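Local coordinates for protein betainyl-CoA thiolase (Pseudomonas putida, PDB 2HLJ) that probably acts on acyl-CoA thioesters, transferring or hydrolysing their acyl group, as a dimer of hotdog-fold subunits, at residues L60-N65 with A106-M111; L30-A35 with V76-Q81; P3-Y8 with D37-R42; T10-D15 with H68-G73. All blocks are in the same frame, centred on the assembly; numbering follows the deposited sequence. Where two conformers were deposited one is given.

Contact 1. Residues L60-N65 with A106-M111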
loop_
_atom_site.group_PDB
_atom_site.type_symbol
_atom_site.label_atom_id
_atom_site.label_comp_id
_atom_site.label_asym_id
_atom_site.label_seq_id
_atom_site.Cartn_x
_atom_site.Cartn_y
_atom_site.Cartn_z
ATOM N N LEU A 60 -4.133 2.391 -9.850
ATOM C CA LEU A 60 -3.106 3.231 -10.455
ATOM C C LEU A 60 -2.110 3.724 -9.397
ATOM O O LEU A 60 -0.913 3.785 -9.646
ATOM C CB LEU A 60 -3.734 4.437 -11.157
ATOM C CG LEU A 60 -4.524 4.126 -12.420
ATOM C CD1 LEU A 60 -5.266 5.347 -12.906
ATOM C CD2 LEU A 60 -3.582 3.584 -13.469
ATOM N N GLU A 61 -2.633 4.040 -8.220
ATOM C CA GLU A 61 -1.917 4.837 -7.236
ATOM C C GLU A 61 -2.679 4.787 -5.926
ATOM O O GLU A 61 -3.904 4.807 -5.919
ATOM C CB GLU A 61 -1.864 6.281 -7.738
ATOM C CG GLU A 61 -0.853 7.174 -7.086
ATOM C CD GLU A 61 -0.777 8.546 -7.744
ATOM O OE1 GLU A 61 -1.454 8.811 -8.777
ATOM O OE2 GLU A 61 -0.005 9.364 -7.235
ATOM N N ALA A 62 -1.957 4.756 -4.813
ATOM C CA ALA A 62 -2.558 4.778 -3.504
ATOM C C ALA A 62 -1.614 5.413 -2.506
ATOM O O ALA A 62 -0.380 5.279 -2.613
ATOM C CB ALA A 62 -2.915 3.347 -3.047
ATOM N N HIS A 63 -2.200 6.136 -1.552
ATOM C CA HIS A 63 -1.478 6.604 -0.374
ATOM C C HIS A 63 -2.072 5.851 0.799
ATOM O O HIS A 63 -3.246 5.521 0.773
ATOM C CB HIS A 63 -1.650 8.115 -0.153
ATOM C CG HIS A 63 -0.535 8.730 0.640
ATOM N ND1 HIS A 63 -0.669 9.037 1.969
ATOM C CD2 HIS A 63 0.744 9.036 0.316
ATOM C CE1 HIS A 63 0.472 9.506 2.427
ATOM N NE2 HIS A 63 1.348 9.515 1.446
ATOM N N ILE A 64 -1.272 5.555 1.814
ATOM C CA ILE A 64 -1.822 4.985 3.015
ATOM C C ILE A 64 -1.150 5.550 4.237
ATOM O O ILE A 64 0.076 5.645 4.309
ATOM C CB ILE A 64 -1.823 3.428 2.980
ATOM C CG1 ILE A 64 -2.290 2.876 4.306
ATOM C CG2 ILE A 64 -0.494 2.870 2.660
ATOM C CD1 ILE A 64 -2.690 1.438 4.152
ATOM N N ASN A 65 -1.982 5.987 5.173
ATOM C CA ASN A 65 -1.511 6.428 6.477
ATOM C C ASN A 65 -1.835 5.403 7.510
ATOM O O ASN A 65 -2.989 5.011 7.616
ATOM C CB ASN A 65 -2.184 7.718 6.839
ATOM C CG ASN A 65 -1.791 8.810 5.903
ATOM O OD1 ASN A 65 -2.321 8.907 4.795
ATOM N ND2 ASN A 65 -0.807 9.595 6.301
ATOM N N ALA A 106 -6.255 3.232 10.247
ATOM C CA ALA A 106 -5.532 3.512 9.010
ATOM C C ALA A 106 -6.527 4.059 8.004
ATOM O O ALA A 106 -7.731 3.866 8.157
ATOM C CB ALA A 106 -4.922 2.243 8.455
ATOM N N ALA A 107 -6.015 4.736 6.989
ATOM C CA ALA A 107 -6.830 5.313 5.897
ATOM C C ALA A 107 -6.026 5.270 4.592
ATOM O O ALA A 107 -4.775 5.343 4.618
ATOM C CB ALA A 107 -7.237 6.742 6.261
ATOM N N SER A 108 -6.706 5.154 3.452
ATOM C CA SER A 108 -6.029 5.120 2.169
ATOM C C SER A 108 -6.846 5.803 1.120
ATOM O O SER A 108 -8.023 5.478 0.961
ATOM C CB SER A 108 -5.825 3.659 1.716
ATOM O OG SER A 108 -5.082 3.637 0.517
ATOM N N GLU A 109 -6.202 6.712 0.380
ATOM C CA GLU A 109 -6.771 7.372 -0.773
ATOM C C GLU A 109 -6.252 6.640 -1.989
ATOM O O GLU A 109 -5.059 6.390 -2.068
ATOM C CB GLU A 109 -6.269 8.832 -0.812
ATOM C CG GLU A 109 -6.954 9.680 -1.873
ATOM C CD GLU A 109 -6.311 11.040 -2.059
ATOM O OE1 GLU A 109 -5.302 11.333 -1.365
ATOM O OE2 GLU A 109 -6.829 11.824 -2.893
ATOM N N GLN A 110 -7.124 6.293 -2.937
ATOM C CA GLN A 110 -6.709 5.518 -4.081
ATOM C C GLN A 110 -7.367 5.986 -5.331
ATOM O O GLN A 110 -8.495 6.487 -5.299
ATOM C CB GLN A 110 -7.097 4.047 -3.908
ATOM C CG GLN A 110 -6.867 3.549 -2.506
ATOM C CD GLN A 110 -6.856 2.067 -2.437
ATOM O OE1 GLN A 110 -7.441 1.394 -3.279
ATOM N NE2 GLN A 110 -6.202 1.540 -1.428
HETATM N N MSE A 111 -6.660 5.784 -6.430
HETATM C CA MSE A 111 -7.204 6.006 -7.760
HETATM C C MSE A 111 -7.159 4.690 -8.537
HETATM O O MSE A 111 -6.120 4.050 -8.622
HETATM C CB MSE A 111 -6.392 7.086 -8.489
HETATM C CG MSE A 111 -6.918 7.399 -9.879
HETATM SE SE MSE A 111 -8.559 8.394 -9.786
HETATM C CE MSE A 111 -7.866 10.065 -9.081
#
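Ser108 reaches across to His63 by a side-chain bond: Ser108 OG donates to His63 O at 2.6 Å, from 29° off the carbonyl plane. OG lies anti to the Ser108 backbone N (chi1 -176°), which turns it toward the neighbouring strand. His63 O also takes a weak bond from Glu109 N, so two donors from that strand meet at this one oxygen. Ser108 OG is itself steadied from its own strand, because Gln110 NE2 donates to it at 3.1 Å with the oxygen close to the amide plane. The chain of Gln110, extended beyond CG, lies against a small neighbour, Gln110 CG coming 4.0 Å from Ala62 CB. Backbone bonds continue the ladder: His63 N to Glu109 O at 2.9 Å, and a reciprocal pair between Asn65 and Ala107. At the other end Met111 N donates to Glu61 O at 3.0 Å, and Leu60 N donates to Met111 O at 2.9 Å; two residues, Leu60 and Glu61, are thus set against the single Met111, a classic beta bulge. On the face that carries Glu61, His63 and Asn65, Asn65 OD1 sits at the edge of the His63 ring, accepting from His63 ND1 at 3.3 Å. Glu109, on this face too, is bonded by His91 and by the backbone N of Gly150. Phe32 of helix 25-43 covers Ile64 and Ser108. Strand 57-66 pairs antiparallel with a strand of the second subunit, and His63 meets His63 of that subunit; a sheet running on across the interface in this way is characteristic of hotdog-fold dimers.

Contact 2. Residues L30-A35 with V76-Q81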
loop_
_atom_site.group_PDB
_atom_site.type_symbol
_atom_site.label_atom_id
_atom_site.label_comp_id
_atom_site.label_asym_id
_atom_site.label_seq_id
_atom_site.Cartn_x
_atom_site.Cartn_y
_atom_site.Cartn_z
ATOM N N LEU A 30 -4.246 -5.017 1.885
ATOM C CA LEU A 30 -5.025 -6.158 1.437
ATOM C C LEU A 30 -6.490 -6.087 1.859
ATOM O O LEU A 30 -7.404 -6.359 1.049
ATOM C CB LEU A 30 -4.401 -7.496 1.910
ATOM C CG LEU A 30 -5.107 -8.721 1.353
ATOM C CD1 LEU A 30 -5.085 -8.730 -0.170
ATOM C CD2 LEU A 30 -4.533 -10.037 1.915
ATOM N N ILE A 31 -6.721 -5.752 3.125
ATOM C CA ILE A 31 -8.083 -5.578 3.653
ATOM C C ILE A 31 -8.800 -4.497 2.861
ATOM O O ILE A 31 -9.933 -4.676 2.438
ATOM C CB ILE A 31 -8.055 -5.191 5.161
ATOM C CG1 ILE A 31 -7.523 -6.335 6.003
ATOM C CG2 ILE A 31 -9.418 -4.688 5.632
ATOM C CD1 ILE A 31 -7.035 -5.874 7.351
ATOM N N PHE A 32 -8.134 -3.377 2.605
ATOM C CA PHE A 32 -8.733 -2.378 1.723
ATOM C C PHE A 32 -8.999 -2.860 0.272
ATOM O O PHE A 32 -10.014 -2.476 -0.329
ATOM C CB PHE A 32 -7.898 -1.081 1.699
ATOM C CG PHE A 32 -7.818 -0.342 3.009
ATOM C CD1 PHE A 32 -8.860 -0.327 3.929
ATOM C CD2 PHE A 32 -6.711 0.483 3.259
ATOM C CE1 PHE A 32 -8.765 0.422 5.096
ATOM C CE2 PHE A 32 -6.585 1.161 4.440
ATOM C CZ PHE A 32 -7.622 1.173 5.350
ATOM N N SER A 33 -8.132 -3.714 -0.281
ATOM C CA SER A 33 -8.324 -4.283 -1.649
ATOM C C SER A 33 -9.592 -5.117 -1.718
ATOM O O SER A 33 -10.347 -5.050 -2.688
ATOM C CB SER A 33 -7.126 -5.172 -2.066
ATOM O OG SER A 33 -6.997 -5.322 -3.489
ATOM N N TYR A 34 -9.784 -5.936 -0.704
ATOM C CA TYR A 34 -10.983 -6.734 -0.584
ATOM C C TYR A 34 -12.194 -5.825 -0.450
ATOM O O TYR A 34 -13.225 -6.113 -1.002
ATOM C CB TYR A 34 -10.912 -7.654 0.607
ATOM C CG TYR A 34 -9.900 -8.782 0.524
ATOM C CD1 TYR A 34 -9.498 -9.327 -0.700
ATOM C CD2 TYR A 34 -9.396 -9.345 1.680
ATOM C CE1 TYR A 34 -8.577 -10.374 -0.751
ATOM C CE2 TYR A 34 -8.507 -10.398 1.640
ATOM C CZ TYR A 34 -8.091 -10.908 0.430
ATOM O OH TYR A 34 -7.181 -11.956 0.417
ATOM N N ALA A 35 -12.035 -4.717 0.256
ATOM C CA ALA A 35 -13.100 -3.713 0.367
ATOM C C ALA A 35 -13.461 -3.117 -0.997
ATOM O O ALA A 35 -14.648 -2.906 -1.291
ATOM C CB ALA A 35 -12.702 -2.601 1.326
ATOM N N VAL A 76 -12.088 -6.018 12.612
ATOM C CA VAL A 76 -11.977 -4.724 11.981
ATOM C C VAL A 76 -12.967 -4.638 10.837
ATOM O O VAL A 76 -13.414 -5.657 10.317
ATOM C CB VAL A 76 -10.521 -4.429 11.469
ATOM C CG1 VAL A 76 -9.513 -4.378 12.637
ATOM C CG2 VAL A 76 -10.068 -5.415 10.352
ATOM N N TRP A 77 -13.290 -3.413 10.446
ATOM C CA TRP A 77 -14.116 -3.162 9.280
ATOM C C TRP A 77 -13.605 -1.971 8.499
ATOM O O TRP A 77 -12.907 -1.096 9.039
ATOM C CB TRP A 77 -15.608 -2.944 9.658
ATOM C CG TRP A 77 -15.956 -1.697 10.366
ATOM C CD1 TRP A 77 -16.232 -0.472 9.799
ATOM C CD2 TRP A 77 -16.131 -1.530 11.774
ATOM N NE1 TRP A 77 -16.548 0.432 10.781
ATOM C CE2 TRP A 77 -16.477 -0.188 11.999
ATOM C CE3 TRP A 77 -16.003 -2.386 12.880
ATOM C CZ2 TRP A 77 -16.692 0.327 13.281
ATOM C CZ3 TRP A 77 -16.235 -1.872 14.141
ATOM C CH2 TRP A 77 -16.553 -0.526 14.329
ATOM N N VAL A 78 -13.996 -1.933 7.223
ATOM C CA VAL A 78 -13.635 -0.835 6.336
ATOM C C VAL A 78 -14.813 0.049 6.058
ATOM O O VAL A 78 -15.887 -0.445 5.739
ATOM C CB VAL A 78 -13.097 -1.380 4.978
ATOM C CG1 VAL A 78 -12.548 -0.263 4.133
ATOM C CG2 VAL A 78 -12.055 -2.434 5.220
ATOM N N GLN A 79 -14.601 1.370 6.149
ATOM C CA GLN A 79 -15.557 2.348 5.645
ATOM C C GLN A 79 -15.030 2.925 4.339
ATOM O O GLN A 79 -13.840 3.107 4.169
ATOM C CB GLN A 79 -15.805 3.466 6.687
ATOM C CG GLN A 79 -16.686 2.921 7.813
ATOM C CD GLN A 79 -16.870 3.826 8.993
ATOM O OE1 GLN A 79 -17.158 3.329 10.063
ATOM N NE2 GLN A 79 -16.697 5.141 8.826
ATOM N N THR A 80 -15.920 3.183 3.403
ATOM C CA THR A 80 -15.494 3.542 2.054
ATOM C C THR A 80 -16.316 4.737 1.583
ATOM O O THR A 80 -17.537 4.747 1.732
ATOM C CB THR A 80 -15.643 2.392 1.085
ATOM O OG1 THR A 80 -14.932 1.216 1.556
ATOM C CG2 THR A 80 -15.147 2.799 -0.289
ATOM N N GLN A 81 -15.632 5.751 1.079
ATOM C CA GLN A 81 -16.276 6.892 0.395
ATOM C C GLN A 81 -15.762 7.035 -1.035
ATOM O O GLN A 81 -14.565 6.804 -1.333
ATOM C CB GLN A 81 -15.997 8.182 1.112
ATOM C CG GLN A 81 -16.406 8.198 2.545
ATOM C CD GLN A 81 -16.365 9.610 3.141
ATOM O OE1 GLN A 81 -16.892 10.544 2.560
ATOM N NE2 GLN A 81 -15.756 9.743 4.317
#
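Thr80 OG1, lying 4.4 Å from Ala35 CB, is hydrogen-bonded by two groups on the flanking strands, Thr7 OG1 and His94 ND1, which satisfy a buried hydroxyl at the margin of an otherwise apolar contact. The centre belongs to Val78, whose two methyls share the helix residues between them. Its CG1, placed anti to the backbone N (chi1 -172°), lies 3.7 Å from Ala35 CB and just as near Phe32 CD1, approaching that ring obliquely. Val78 CG2 presses on Ile31 CG2 at 3.5 Å, tighter than usual for two methyls. Two residues earlier on the strand, Val76 CG2 stands 4.3 Å from Ile31 CD1. An alanine in place of Val78 would take away both methyls and is likely to open a gap between helix and strand, leaving Ile31 and Phe32 without the methyls they pack on. His94 of the neighbouring strand lies nearly parallel to the Phe32 ring, and Leu96 packs on it too. Ala35 puts only a methyl between helix and strand, whose short-segment axes come within 9.0 Å, crossing at -55°. A long helix lying obliquely in the concave side of an antiparallel sheet is the core of the hotdog fold.

Contact 3. Residues P3-Y8 with D37-R42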
loop_
_atom_site.group_PDB
_atom_site.type_symbol
_atom_site.label_atom_id
_atom_site.label_comp_id
_atom_site.label_asym_id
_atom_site.label_seq_id
_atom_site.Cartn_x
_atom_site.Cartn_y
_atom_site.Cartn_z
ATOM N N PRO A 3 -26.056 5.606 8.739
ATOM C CA PRO A 3 -24.703 5.181 9.066
ATOM C C PRO A 3 -23.785 5.209 7.855
ATOM O O PRO A 3 -24.264 5.149 6.738
ATOM C CB PRO A 3 -24.910 3.728 9.535
ATOM C CG PRO A 3 -26.344 3.705 10.021
ATOM C CD PRO A 3 -27.035 4.532 9.014
ATOM N N ALA A 4 -22.475 5.262 8.093
ATOM C CA ALA A 4 -21.478 5.143 7.050
ATOM C C ALA A 4 -21.564 3.827 6.270
ATOM O O ALA A 4 -22.010 2.806 6.783
ATOM C CB ALA A 4 -20.129 5.232 7.664
ATOM N N LEU A 5 -21.076 3.853 5.032
ATOM C CA LEU A 5 -20.964 2.651 4.239
ATOM C C LEU A 5 -19.819 1.759 4.751
ATOM O O LEU A 5 -18.669 2.171 4.721
ATOM C CB LEU A 5 -20.730 3.013 2.762
ATOM C CG LEU A 5 -20.609 1.824 1.792
ATOM C CD1 LEU A 5 -21.913 0.997 1.693
ATOM C CD2 LEU A 5 -20.198 2.297 0.425
ATOM N N ILE A 6 -20.157 0.546 5.199
ATOM C CA ILE A 6 -19.182 -0.499 5.530
ATOM C C ILE A 6 -19.115 -1.506 4.368
ATOM O O ILE A 6 -20.114 -2.057 3.956
ATOM C CB ILE A 6 -19.534 -1.203 6.860
ATOM C CG1 ILE A 6 -19.477 -0.195 7.998
ATOM C CG2 ILE A 6 -18.579 -2.357 7.153
ATOM C CD1 ILE A 6 -19.962 -0.704 9.307
ATOM N N THR A 7 -17.920 -1.726 3.832
ATOM C CA THR A 7 -17.744 -2.539 2.638
ATOM C C THR A 7 -17.143 -3.906 2.927
ATOM O O THR A 7 -17.275 -4.858 2.120
ATOM C CB THR A 7 -16.874 -1.795 1.646
ATOM O OG1 THR A 7 -15.815 -1.163 2.336
ATOM C CG2 THR A 7 -17.677 -0.733 0.989
ATOM N N TYR A 8 -16.501 -4.030 4.084
ATOM C CA TYR A 8 -15.733 -5.239 4.375
ATOM C C TYR A 8 -15.490 -5.367 5.856
ATOM O O TYR A 8 -15.227 -4.382 6.518
ATOM C CB TYR A 8 -14.412 -5.264 3.569
ATOM C CG TYR A 8 -13.734 -6.619 3.575
ATOM C CD1 TYR A 8 -14.244 -7.651 2.820
ATOM C CD2 TYR A 8 -12.613 -6.872 4.362
ATOM C CE1 TYR A 8 -13.654 -8.890 2.808
ATOM C CE2 TYR A 8 -12.014 -8.129 4.367
ATOM C CZ TYR A 8 -12.544 -9.132 3.579
ATOM O OH TYR A 8 -11.995 -10.412 3.538
ATOM N N ASP A 37 -13.046 -4.620 -3.865
ATOM C CA ASP A 37 -13.763 -5.678 -4.583
ATOM C C ASP A 37 -15.266 -5.754 -4.183
ATOM O O ASP A 37 -16.169 -5.886 -5.020
ATOM C CB ASP A 37 -13.099 -7.036 -4.376
ATOM C CG ASP A 37 -11.676 -7.107 -4.927
ATOM O OD1 ASP A 37 -11.209 -6.182 -5.627
ATOM O OD2 ASP A 37 -11.004 -8.108 -4.626
ATOM N N ALA A 38 -15.517 -5.711 -2.898
ATOM C CA ALA A 38 -16.870 -5.695 -2.369
ATOM C C ALA A 38 -17.661 -4.465 -2.811
ATOM O O ALA A 38 -18.853 -4.558 -3.035
ATOM C CB ALA A 38 -16.828 -5.775 -0.834
ATOM N N LEU A 39 -17.016 -3.319 -2.923
ATOM C CA LEU A 39 -17.683 -2.142 -3.452
ATOM C C LEU A 39 -18.132 -2.376 -4.909
ATOM O O LEU A 39 -19.226 -1.977 -5.298
ATOM C CB LEU A 39 -16.764 -0.935 -3.378
ATOM C CG LEU A 39 -17.397 0.384 -3.803
ATOM C CD1 LEU A 39 -18.577 0.793 -2.926
ATOM C CD2 LEU A 39 -16.352 1.461 -3.879
HETATM N N MSE A 40 -17.298 -3.046 -5.695
HETATM C CA MSE A 40 -17.651 -3.354 -7.072
HETATM C C MSE A 40 -18.774 -4.383 -7.141
HETATM O O MSE A 40 -19.685 -4.242 -7.973
HETATM C CB MSE A 40 -16.426 -3.780 -7.898
HETATM C CG MSE A 40 -15.392 -2.694 -8.108
HETATM SE SE MSE A 40 -16.162 -0.971 -8.590
HETATM C CE MSE A 40 -15.761 0.053 -7.001
ATOM N N ASP A 41 -18.769 -5.378 -6.255
ATOM C CA ASP A 41 -19.954 -6.253 -6.130
ATOM C C ASP A 41 -21.240 -5.482 -5.807
ATOM O O ASP A 41 -22.308 -5.770 -6.353
ATOM C CB ASP A 41 -19.787 -7.311 -5.042
ATOM C CG ASP A 41 -18.829 -8.393 -5.418
ATOM O OD1 ASP A 41 -18.644 -8.640 -6.644
ATOM O OD2 ASP A 41 -18.251 -8.996 -4.471
ATOM N N ARG A 42 -21.143 -4.503 -4.930
ATOM C CA ARG A 42 -22.325 -3.733 -4.541
ATOM C C ARG A 42 -22.908 -2.958 -5.701
ATOM O O ARG A 42 -24.132 -2.863 -5.828
ATOM C CB ARG A 42 -21.993 -2.721 -3.438
ATOM C CG ARG A 42 -21.803 -3.290 -2.085
ATOM C CD ARG A 42 -21.622 -2.136 -1.128
ATOM N NE ARG A 42 -21.473 -2.569 0.258
ATOM C CZ ARG A 42 -22.423 -2.463 1.185
ATOM N NH1 ARG A 42 -23.599 -1.904 0.915
ATOM N NH2 ARG A 42 -22.172 -2.903 2.397
HETATM O O HOH W 1 -19.626 -4.406 0.619
#
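Leu5 and Arg42 meet where the first strand of the hotdog fold enters the sheet, beside the C-terminal half of its central helix. Leu5 has CG anti to the backbone N (chi1 -179°), which turns its two methyls to the helix. CD1 of Leu5 lies over one face of the Arg42 guanidinium, 3.4 Å from Arg42 NH1 and set off toward the rim of the group, while the two side chains slide past each other in opposite directions. The other methyl, Leu5 CD2, comes 4.0 Å from Leu39 CD1, and those two leucines cross at about a right angle. Arg42 starts with CG anti to its carbonyl carbon (chi1 -75°) and then runs extended from CG to NE, long enough to carry the guanidinium from the helix to the strand backbone; there NH2 of Arg42 stands 2.7 Å from Ile6 O. Thr7 CG2 lies 4.3 Å from Leu39 CD1, while the hydroxyl of Thr7 serves the sheet instead, turned to strand 75-85. Ala38 presents just a methyl to the strand, its CB 3.1 Å from Thr7 O, a close contact. On the same helix Asp37 forms a salt bridge with Arg24 of the second subunit, and Asp41 is bonded to Ser53. Arg42 is an exposed residue, yet a water ties its side chain to the strand: that water accepts from Arg42 NE at 2.6 Å and donates to Thr7 O at 2.8 Å.

Contact 4. Residues T10-D15 with H68-G73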
loop_
_atom_site.group_PDB
_atom_site.type_symbol
_atom_site.label_atom_id
_atom_site.label_comp_id
_atom_site.label_asym_id
_atom_site.label_seq_id
_atom_site.Cartn_x
_atom_site.Cartn_y
_atom_site.Cartn_z
ATOM N N THR A 10 -13.522 -8.213 8.734
ATOM C CA THR A 10 -12.723 -9.422 8.911
ATOM C C THR A 10 -12.080 -9.406 10.305
ATOM O O THR A 10 -12.172 -8.415 11.041
ATOM C CB THR A 10 -11.649 -9.617 7.762
ATOM O OG1 THR A 10 -11.080 -10.928 7.813
ATOM C CG2 THR A 10 -10.525 -8.594 7.833
ATOM N N THR A 11 -11.523 -10.546 10.682
ATOM C CA THR A 11 -10.746 -10.697 11.919
ATOM C C THR A 11 -9.287 -10.885 11.496
ATOM O O THR A 11 -9.001 -11.680 10.609
ATOM C CB THR A 11 -11.300 -11.871 12.764
ATOM O OG1 THR A 11 -12.628 -11.557 13.181
ATOM C CG2 THR A 11 -10.496 -12.112 14.016
ATOM N N VAL A 12 -8.366 -10.118 12.090
ATOM C CA VAL A 12 -6.935 -10.261 11.775
ATOM C C VAL A 12 -6.432 -11.654 12.150
ATOM O O VAL A 12 -6.465 -12.041 13.319
ATOM C CB VAL A 12 -6.102 -9.232 12.487
ATOM C CG1 VAL A 12 -4.587 -9.466 12.283
ATOM C CG2 VAL A 12 -6.545 -7.813 12.055
ATOM N N GLN A 13 -5.885 -12.341 11.148
ATOM C CA GLN A 13 -5.462 -13.734 11.250
ATOM C C GLN A 13 -3.950 -13.790 11.501
ATOM O O GLN A 13 -3.249 -12.831 11.243
ATOM C CB GLN A 13 -5.825 -14.501 9.952
ATOM C CG GLN A 13 -6.122 -13.637 8.679
ATOM C CD GLN A 13 -6.621 -14.477 7.488
ATOM O OE1 GLN A 13 -7.790 -14.396 7.091
ATOM N NE2 GLN A 13 -5.736 -15.268 6.918
ATOM N N GLU A 14 -3.479 -14.920 12.020
ATOM C CA GLU A 14 -2.084 -15.111 12.348
ATOM C C GLU A 14 -1.159 -15.000 11.139
ATOM O O GLU A 14 -0.010 -14.644 11.309
ATOM C CB GLU A 14 -1.867 -16.452 13.020
ATOM C CG GLU A 14 -0.566 -16.535 13.801
ATOM C CD GLU A 14 -0.489 -17.761 14.732
ATOM O OE1 GLU A 14 -1.534 -18.400 15.001
ATOM O OE2 GLU A 14 0.634 -18.060 15.192
ATOM N N ASP A 15 -1.642 -15.244 9.922
ATOM C CA ASP A 15 -0.723 -15.113 8.777
ATOM C C ASP A 15 -0.608 -13.693 8.243
ATOM O O ASP A 15 0.126 -13.454 7.275
ATOM C CB ASP A 15 -0.982 -16.135 7.660
ATOM C CG ASP A 15 -2.380 -16.090 7.135
ATOM O OD1 ASP A 15 -3.188 -15.283 7.644
ATOM O OD2 ASP A 15 -2.669 -16.906 6.227
ATOM N N HIS A 68 -2.416 3.469 13.751
ATOM C CA HIS A 68 -2.376 2.554 14.878
ATOM C C HIS A 68 -2.080 1.130 14.455
ATOM O O HIS A 68 -2.495 0.647 13.382
ATOM C CB HIS A 68 -3.710 2.563 15.603
ATOM C CG HIS A 68 -4.045 3.891 16.188
ATOM N ND1 HIS A 68 -3.518 4.321 17.384
ATOM C CD2 HIS A 68 -4.803 4.908 15.719
ATOM C CE1 HIS A 68 -3.962 5.538 17.642
ATOM N NE2 HIS A 68 -4.735 5.921 16.644
ATOM N N GLU A 69 -1.316 0.481 15.309
ATOM C CA GLU A 69 -1.075 -0.960 15.213
ATOM C C GLU A 69 -2.377 -1.697 15.402
ATOM O O GLU A 69 -3.284 -1.235 16.107
ATOM C CB GLU A 69 -0.039 -1.411 16.252
ATOM C CG GLU A 69 -0.580 -1.508 17.692
ATOM C CD GLU A 69 -0.966 -0.137 18.303
ATOM O OE1 GLU A 69 -0.444 0.914 17.840
ATOM O OE2 GLU A 69 -1.789 -0.114 19.251
ATOM N N VAL A 70 -2.472 -2.859 14.772
ATOM C CA VAL A 70 -3.640 -3.694 14.902
ATOM C C VAL A 70 -3.149 -5.068 15.277
ATOM O O VAL A 70 -2.268 -5.626 14.630
ATOM C CB VAL A 70 -4.459 -3.706 13.593
ATOM C CG1 VAL A 70 -5.666 -4.571 13.741
ATOM C CG2 VAL A 70 -4.864 -2.269 13.219
ATOM N N LYS A 71 -3.699 -5.597 16.355
ATOM C CA LYS A 71 -3.188 -6.804 16.939
ATOM C C LYS A 71 -3.938 -8.045 16.418
ATOM O O LYS A 71 -5.091 -7.980 15.966
ATOM C CB LYS A 71 -3.255 -6.728 18.482
ATOM C CG LYS A 71 -2.416 -5.629 19.143
ATOM C CD LYS A 71 -2.656 -5.637 20.640
ATOM C CE LYS A 71 -1.881 -4.551 21.385
ATOM N NZ LYS A 71 -0.396 -4.644 21.213
ATOM N N LEU A 72 -3.276 -9.183 16.509
ATOM C CA LEU A 72 -3.935 -10.485 16.286
ATOM C C LEU A 72 -5.343 -10.590 16.883
ATOM O O LEU A 72 -5.550 -10.275 18.048
ATOM C CB LEU A 72 -3.090 -11.591 16.891
ATOM C CG LEU A 72 -3.559 -13.034 16.658
ATOM C CD1 LEU A 72 -3.511 -13.366 15.159
ATOM C CD2 LEU A 72 -2.652 -13.978 17.434
ATOM N N GLY A 73 -6.306 -11.042 16.077
ATOM C CA GLY A 73 -7.674 -11.307 16.551
ATOM C C GLY A 73 -8.580 -10.099 16.599
ATOM O O GLY A 73 -9.767 -10.208 16.901
#
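This is a loop contact at the periphery of the hotdog fold, about 17 Å from the centre of the chain to its own centre, where Val12, just past the end of strand 6-11, meets Gly73 in the loop leading into strand 75-85. A single backbone bond links the two segments, Gly73 N donating to Val12 O at 2.9 Å and 152°. Val12 turns its side chain to the other loop, and Val12 CG2 lies 3.8 Å from Val70 CG1, the two valines crossing at a slant. CG1 of Val12, anti to its backbone N (chi1 174°), lies against the Lys71-Leu72 backbone instead. Val17 also packs on Val12, and Leu23, Leu105 and Val76 surround Val70. A glycine at Val12 would probably leave a gap beside Val70 and let the two loops shift against each other. The positive phi of Gly73 suits a residue without a side chain, and Gly73 O rests 3.5 Å from Thr11 CG2. On the far side of its loop Gln13 NE2 donates to the syn lone pair of Asp15 OD1 at 2.6 Å. Leu72 bends its end back to the opposite loop, where Leu72 CD1 lies 3.5 Å from Glu14 N and 4.1 Å from Glu14 CB.

In the fold
Contacts 1 and 2 are buried, contacts 3 and 4 only partly so. Contact 1 is strand pairing within the sheet, made largely by backbone bonds; contact 2 sets helix 25-43 on that sheet by hydrocarbon packing. They touch through Phe32, which packs on Ile64 and Ser108. Contact 3 uses the same helix farther along and adds arginine and water where solvent reaches. It joins contact 2 through neighbouring strands, with Val78 N to Tyr8 O at 2.8 Å. Contact 4 shares strand 6-11 with contact 3 but lies about 20 Å away, centre to centre, and relies on loop packing; Val76 links it to contact 2.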